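Local coordinates for uncharacterized rhodanese-related protein TVG0868615 (Thermoplasma volcanium GSS1, PDB 3GK5), which is of unknown function but carries a rhodanese-like domain and may take part in sulfur transfer, at residues 39-42 / 43-46; 72-75 / 76-80; 88-91 / 92-96. All coordinates share one frame; numbering follows the deposited sequence.

Overall arrangement
All three contacts are local, each at one end or along the body of a helix flanking the parallel sheet of the rhodanese-like domain. Interaction 1 forms the entry into helix 42-48, interaction 2 the exit from helix 66-76, and interaction 3 runs through helix 88-94 to its end. Ile40, Pro41 and Leu45, Val72 and Leu75, and Ile89 and Trp92 are buried in turn, while Ser43, Gln77, Leu78, Ile93 and Glu94 lie at the surface. Interactions 1 and 2 have centres about 14 Å apart and touch where Arg46 packs on Phe74; interaction 3 lies across the chain's centre from both. A proline carbonyl dominates the first, whereas the other two share a glycine-ended Schellman motif.

Interaction 1 of 3, residues 39-42 / 43-46; sequences NIPI and SELR
The first turn of helix 42-48, entered from strand 38-39, is gathered round the carbonyl of Pro41, whose oxygen takes two backbone N-H groups. Leu45 N reaches Pro41 O at 2.9 Å, lying in the carbonyl plane with a C=O...N angle of 157°, although its N-H is bent away from a straight line. Glu44 N approaches the same Pro41 O at 2.8 Å from above that plane, 47° out of it. Two donors thus grip one acceptor from different directions. This is the connection from strand 38-39 to helix 42-48 of the rhodanese-like domain, and Ile40 and Leu45 form its inner side. Methyl CG2 of Ile40 meets CD1 of Leu45 at 3.5 Å, the two side chains crossing at about a right angle. Leu45 brings its branch there with CG anti to the backbone N (chi1 -168°), and it also packs on Ala71 of helix 66-76, while Ile40 rests on Leu52. On the outer side, Glu44 runs extended alongside the Pro41 ring, pointing the same way, and its carboxylate carbon CD lies 4.0 Å from Pro41 CD. The Glu44 carboxylate also makes a weak, long ion pair with Lys48. Shortening this residue to an alanine would probably strip Pro41 CG and CD of their cover on this side and leave Lys48 without that distant charge. Pro41 packs further against Pro26 of helix 26-29.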
loop_
_atom_site.group_PDB
_atom_site.type_symbol
_atom_site.label_atom_id
_atom_site.label_comp_id
_atom_site.label_asym_id
_atom_site.label_seq_id
_atom_site.Cartn_x
_atom_site.Cartn_y
_atom_site.Cartn_z
ATOM N N ASN A 39 4.666 -5.778 4.072
ATOM C CA ASN A 39 3.738 -5.460 5.146
ATOM C C ASN A 39 4.351 -4.674 6.302
ATOM O O ASN A 39 5.248 -5.153 6.996
ATOM C CB ASN A 39 3.119 -6.750 5.692
ATOM C CG ASN A 39 2.082 -6.501 6.779
ATOM O OD1 ASN A 39 1.895 -7.345 7.663
ATOM N ND2 ASN A 39 1.391 -5.358 6.715
ATOM N N ILE A 40 3.865 -3.453 6.482
ATOM C CA ILE A 40 4.293 -2.613 7.578
ATOM C C ILE A 40 3.051 -1.992 8.210
ATOM O O ILE A 40 2.459 -1.056 7.664
ATOM C CB ILE A 40 5.231 -1.480 7.134
ATOM C CG1 ILE A 40 6.530 -2.068 6.568
ATOM C CG2 ILE A 40 5.570 -0.594 8.348
ATOM C CD1 ILE A 40 7.496 -1.031 5.994
ATOM N N PRO A 41 2.623 -2.526 9.364
ATOM C CA PRO A 41 1.438 -1.989 10.045
ATOM C C PRO A 41 1.703 -0.549 10.461
ATOM O O PRO A 41 2.828 -0.220 10.803
ATOM C CB PRO A 41 1.284 -2.918 11.246
ATOM C CG PRO A 41 1.825 -4.221 10.728
ATOM C CD PRO A 41 3.071 -3.783 9.991
ATOM N N ILE A 42 0.682 0.305 10.415
ATOM C CA ILE A 42 0.829 1.713 10.794
ATOM C C ILE A 42 1.353 1.890 12.218
ATOM O O ILE A 42 1.823 2.969 12.586
ATOM C CB ILE A 42 -0.514 2.479 10.710
ATOM C CG1 ILE A 42 -1.608 1.646 11.362
ATOM C CG2 ILE A 42 -0.846 2.823 9.275
ATOM C CD1 ILE A 42 -2.977 2.277 11.295
ATOM N N SER A 43 1.260 0.839 13.025
ATOM C CA SER A 43 1.720 0.904 14.410
ATOM C C SER A 43 3.214 0.662 14.490
ATOM O O SER A 43 3.816 0.707 15.569
ATOM C CB SER A 43 0.988 -0.129 15.257
ATOM O OG SER A 43 -0.406 0.141 15.259
ATOM N N GLU A 44 3.813 0.414 13.334
ATOM C CA GLU A 44 5.238 0.167 13.267
ATOM C C GLU A 44 5.873 1.066 12.232
ATOM O O GLU A 44 7.080 1.276 12.252
ATOM C CB GLU A 44 5.507 -1.292 12.904
ATOM C CG GLU A 44 4.814 -2.290 13.797
ATOM C CD GLU A 44 5.134 -3.718 13.420
ATOM O OE1 GLU A 44 4.411 -4.629 13.878
ATOM O OE2 GLU A 44 6.110 -3.938 12.670
ATOM N N LEU A 45 5.049 1.612 11.343
ATOM C CA LEU A 45 5.542 2.463 10.266
ATOM C C LEU A 45 6.477 3.555 10.758
ATOM O O LEU A 45 7.508 3.825 10.148
ATOM C CB LEU A 45 4.371 3.087 9.502
ATOM C CG LEU A 45 4.710 3.770 8.177
ATOM C CD1 LEU A 45 5.305 2.741 7.211
ATOM C CD2 LEU A 45 3.444 4.396 7.577
ATOM N N ARG A 46 6.115 4.180 11.867
ATOM C CA ARG A 46 6.930 5.238 12.434
ATOM C C ARG A 46 8.346 4.761 12.760
ATOM O O ARG A 46 9.312 5.443 12.453
ATOM C CB ARG A 46 6.239 5.794 13.682
ATOM C CG ARG A 46 7.183 6.282 14.759
ATOM C CD ARG A 46 6.714 7.602 15.330
ATOM N NE ARG A 46 6.957 8.689 14.392
ATOM C CZ ARG A 46 8.167 9.057 13.986
ATOM N NH1 ARG A 46 9.241 8.422 14.442
ATOM N NH2 ARG A 46 8.306 10.055 13.123
#

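Interaction 2 of 3, residues 72-75 / 76-80; sequences VEFL and SQLGL
Gln77 folds back along the last turn of helix 66-76 to reach the carbonyl of Glu73. Its CB stands 4.1 Å from Glu73 O, CG comes closer to the same oxygen at 3.2 Å, and CD lies 3.5 Å from it. With CG beside the backbone N (chi1 -50°) and the chain extended beyond it, the amide arrives over the carbonyl: NE2 donates to Glu73 O at 2.8 Å. The oxygen lies almost in the amide plane of Gln77, whereas NE2 stands 42° out of the carbonyl plane. The Gln77 amide and the Glu73 carboxylate are nearly parallel, their planes 16° apart. On another side of the turn, Leu78 CD1 sits over one face of the Phe74 ring, offset toward the rim, in a CH-pi contact 4.1 Å from the centroid. Leu80 CD1 meets Leu75 CB at 3.9 Å, and Leu75, Leu78 and Leu80 all pack against Trp49. The backbone closes beneath them: Leu80 N bonds to Leu75 O at 3.2 Å, and a weak bond joins Gly79 N to Ser76 O. With Gly79 at positive phi as the C-prime residue, this is a Schellman motif, ending the helix before strand 82-85.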
loop_
_atom_site.group_PDB
_atom_site.type_symbol
_atom_site.label_atom_id
_atom_site.label_comp_id
_atom_site.label_asym_id
_atom_site.label_seq_id
_atom_site.Cartn_x
_atom_site.Cartn_y
_atom_site.Cartn_z
ATOM N N VAL A 72 0.635 8.085 3.883
ATOM C CA VAL A 72 1.174 8.834 2.771
ATOM C C VAL A 72 1.640 10.226 3.168
ATOM O O VAL A 72 2.722 10.649 2.785
ATOM C CB VAL A 72 0.154 8.953 1.647
ATOM C CG1 VAL A 72 0.718 9.831 0.540
ATOM C CG2 VAL A 72 -0.176 7.569 1.108
ATOM N N GLU A 73 0.822 10.935 3.940
ATOM C CA GLU A 73 1.159 12.286 4.381
ATOM C C GLU A 73 2.442 12.273 5.204
ATOM O O GLU A 73 3.191 13.244 5.222
ATOM C CB GLU A 73 0.013 12.862 5.222
ATOM C CG GLU A 73 -0.775 13.989 4.556
ATOM C CD GLU A 73 0.015 15.286 4.484
ATOM O OE1 GLU A 73 0.977 15.365 3.694
ATOM O OE2 GLU A 73 -0.315 16.230 5.230
ATOM N N PHE A 74 2.685 11.159 5.882
ATOM C CA PHE A 74 3.864 11.003 6.714
ATOM C C PHE A 74 5.114 10.732 5.878
ATOM O O PHE A 74 6.120 11.424 6.009
ATOM C CB PHE A 74 3.631 9.856 7.700
ATOM C CG PHE A 74 4.802 9.572 8.600
ATOM C CD1 PHE A 74 5.240 10.518 9.521
ATOM C CD2 PHE A 74 5.467 8.347 8.527
ATOM C CE1 PHE A 74 6.327 10.250 10.358
ATOM C CE2 PHE A 74 6.548 8.068 9.353
ATOM C CZ PHE A 74 6.983 9.022 10.274
ATOM N N LEU A 75 5.048 9.735 5.006
ATOM C CA LEU A 75 6.204 9.381 4.190
ATOM C C LEU A 75 6.468 10.363 3.051
ATOM O O LEU A 75 7.565 10.388 2.495
ATOM C CB LEU A 75 6.020 7.976 3.613
ATOM C CG LEU A 75 5.665 6.869 4.605
ATOM C CD1 LEU A 75 5.316 5.613 3.831
ATOM C CD2 LEU A 75 6.822 6.617 5.563
ATOM N N SER A 76 5.466 11.165 2.699
ATOM C CA SER A 76 5.618 12.127 1.616
ATOM C C SER A 76 6.528 13.271 2.034
ATOM O O SER A 76 7.285 13.803 1.225
ATOM C CB SER A 76 4.257 12.694 1.199
ATOM O OG SER A 76 3.782 13.615 2.162
ATOM N N GLN A 77 6.454 13.654 3.302
ATOM C CA GLN A 77 7.276 14.748 3.792
ATOM C C GLN A 77 8.691 14.270 4.081
ATOM O O GLN A 77 9.580 15.075 4.336
ATOM C CB GLN A 77 6.666 15.347 5.062
ATOM C CG GLN A 77 5.190 15.701 4.944
ATOM C CD GLN A 77 4.618 16.232 6.248
ATOM O OE1 GLN A 77 5.055 17.270 6.749
ATOM N NE2 GLN A 77 3.639 15.520 6.808
ATOM N N LEU A 78 8.902 12.958 4.046
ATOM C CA LEU A 78 10.226 12.407 4.302
ATOM C C LEU A 78 10.960 12.159 2.990
ATOM O O LEU A 78 11.975 11.456 2.953
ATOM C CB LEU A 78 10.124 11.103 5.096
ATOM C CG LEU A 78 9.474 11.201 6.479
ATOM C CD1 LEU A 78 9.188 9.814 7.003
ATOM C CD2 LEU A 78 10.382 11.973 7.429
ATOM N N GLY A 79 10.427 12.724 1.911
ATOM C CA GLY A 79 11.054 12.582 0.607
ATOM C C GLY A 79 10.920 11.234 -0.076
ATOM O O GLY A 79 11.768 10.856 -0.885
ATOM N N LEU A 80 9.858 10.503 0.243
ATOM C CA LEU A 80 9.643 9.204 -0.372
ATOM C C LEU A 80 8.635 9.292 -1.496
ATOM O O LEU A 80 7.643 10.018 -1.421
ATOM C CB LEU A 80 9.172 8.174 0.655
ATOM C CG LEU A 80 10.243 7.527 1.531
ATOM C CD1 LEU A 80 9.569 6.691 2.599
ATOM C CD2 LEU A 80 11.168 6.660 0.682
#

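Interaction 3 of 3, residues 88-91 / 92-96; sequences GIQS and WIEEG
Trp92 turns its indole past the side chain of Ile89, with CD1 4.2 Å from Ile89 CG1 in an oblique approach. Its CG is anti to the backbone N (chi1 167°), which carries the ring away from this turn to Leu11 and Tyr12 of helix 8-13, while NE1 donates to the carbonyl of Pro98. The Trp92 N bond to Gly88 O is weak. Ile93 comes next; its N binds Ile89 O at 3.0 Å, tilted 34° from the carbonyl plane, and its CG1 settles 3.3 Å from that same oxygen of Ile89. These bonds belong to helix 88-94, which in the rhodanese-like domain follows strand 82-85, the last strand in the chain, lying inside the sheet between strands 5-6 and 58-61. Glu94 N bonds to Gln90 O at 2.9 Å; with CG beside the backbone N (chi1 -64°), Glu94 CG lies 3.1 Å from Gln90 O, and the chain bends beyond it. At Glu95 the backbone N reaches Ser91 O at 2.9 Å. The side chain of Glu95 curls back over the turn, also bent at chi2, and places OE2 3.1 Å from Ser91 OG. Gly96, at positive phi, completes a Schellman motif, its N bonded to Ile93 O.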
loop_
_atom_site.group_PDB
_atom_site.type_symbol
_atom_site.label_atom_id
_atom_site.label_comp_id
_atom_site.label_asym_id
_atom_site.label_seq_id
_atom_site.Cartn_x
_atom_site.Cartn_y
_atom_site.Cartn_z
ATOM N N GLY A 88 -8.726 1.268 -0.908
ATOM C CA GLY A 88 -8.061 0.222 -0.156
ATOM C C GLY A 88 -8.010 -1.063 -0.960
ATOM O O GLY A 88 -8.196 -1.055 -2.181
ATOM N N ILE A 89 -7.746 -2.172 -0.280
ATOM C CA ILE A 89 -7.691 -3.468 -0.943
ATOM C C ILE A 89 -9.131 -3.960 -1.109
ATOM O O ILE A 89 -9.401 -4.893 -1.861
ATOM C CB ILE A 89 -6.859 -4.473 -0.112
ATOM C CG1 ILE A 89 -6.484 -5.682 -0.962
ATOM C CG2 ILE A 89 -7.644 -4.918 1.109
ATOM C CD1 ILE A 89 -5.371 -6.530 -0.351
ATOM N N GLN A 90 -10.056 -3.321 -0.397
ATOM C CA GLN A 90 -11.462 -3.671 -0.502
ATOM C C GLN A 90 -11.870 -3.382 -1.943
ATOM O O GLN A 90 -12.401 -4.246 -2.629
ATOM C CB GLN A 90 -12.301 -2.821 0.456
ATOM C CG GLN A 90 -13.805 -2.919 0.220
ATOM C CD GLN A 90 -14.609 -1.937 1.064
ATOM O OE1 GLN A 90 -14.365 -0.728 1.036
ATOM N NE2 GLN A 90 -15.583 -2.453 1.808
ATOM N N SER A 91 -11.596 -2.161 -2.392
ATOM C CA SER A 91 -11.923 -1.739 -3.745
ATOM C C SER A 91 -11.209 -2.629 -4.749
ATOM O O SER A 91 -11.790 -3.064 -5.742
ATOM C CB SER A 91 -11.498 -0.285 -3.946
ATOM O OG SER A 91 -11.594 0.098 -5.308
ATOM N N TRP A 92 -9.940 -2.900 -4.478
ATOM C CA TRP A 92 -9.131 -3.748 -5.343
ATOM C C TRP A 92 -9.813 -5.092 -5.608
ATOM O O TRP A 92 -9.834 -5.575 -6.741
ATOM C CB TRP A 92 -7.756 -3.942 -4.692
ATOM C CG TRP A 92 -6.918 -5.015 -5.281
ATOM C CD1 TRP A 92 -7.007 -6.356 -5.036
ATOM C CD2 TRP A 92 -5.837 -4.845 -6.200
ATOM N NE1 TRP A 92 -6.045 -7.033 -5.744
ATOM C CE2 TRP A 92 -5.313 -6.130 -6.469
ATOM C CE3 TRP A 92 -5.260 -3.731 -6.827
ATOM C CZ2 TRP A 92 -4.238 -6.333 -7.334
ATOM C CZ3 TRP A 92 -4.192 -3.931 -7.689
ATOM C CH2 TRP A 92 -3.690 -5.230 -7.936
ATOM N N ILE A 93 -10.373 -5.682 -4.555
ATOM C CA ILE A 93 -11.064 -6.965 -4.648
ATOM C C ILE A 93 -12.436 -6.823 -5.303
ATOM O O ILE A 93 -12.827 -7.649 -6.134
ATOM C CB ILE A 93 -11.224 -7.600 -3.244
ATOM C CG1 ILE A 93 -9.840 -7.999 -2.716
ATOM C CG2 ILE A 93 -12.181 -8.799 -3.296
ATOM C CD1 ILE A 93 -9.859 -8.645 -1.356
ATOM N N GLU A 94 -13.161 -5.769 -4.937
ATOM C CA GLU A 94 -14.485 -5.527 -5.506
ATOM C C GLU A 94 -14.390 -5.430 -7.022
ATOM O O GLU A 94 -15.298 -5.856 -7.730
ATOM C CB GLU A 94 -15.083 -4.224 -4.961
ATOM C CG GLU A 94 -15.358 -4.211 -3.464
ATOM C CD GLU A 94 -16.468 -5.162 -3.058
ATOM O OE1 GLU A 94 -16.284 -6.394 -3.192
ATOM O OE2 GLU A 94 -17.530 -4.676 -2.608
ATOM N N GLU A 95 -13.290 -4.862 -7.511
ATOM C CA GLU A 95 -13.094 -4.704 -8.944
ATOM C C GLU A 95 -12.580 -5.976 -9.600
ATOM O O GLU A 95 -12.302 -5.997 -10.798
ATOM C CB GLU A 95 -12.130 -3.557 -9.232
ATOM C CG GLU A 95 -12.799 -2.330 -9.818
ATOM C CD GLU A 95 -13.317 -1.381 -8.767
ATOM O OE1 GLU A 95 -14.133 -0.502 -9.113
ATOM O OE2 GLU A 95 -12.906 -1.495 -7.595
ATOM N N GLY A 96 -12.451 -7.037 -8.811
ATOM C CA GLY A 96 -11.987 -8.301 -9.352
ATOM C C GLY A 96 -10.511 -8.336 -9.698
ATOM O O GLY A 96 -10.133 -8.630 -10.826
#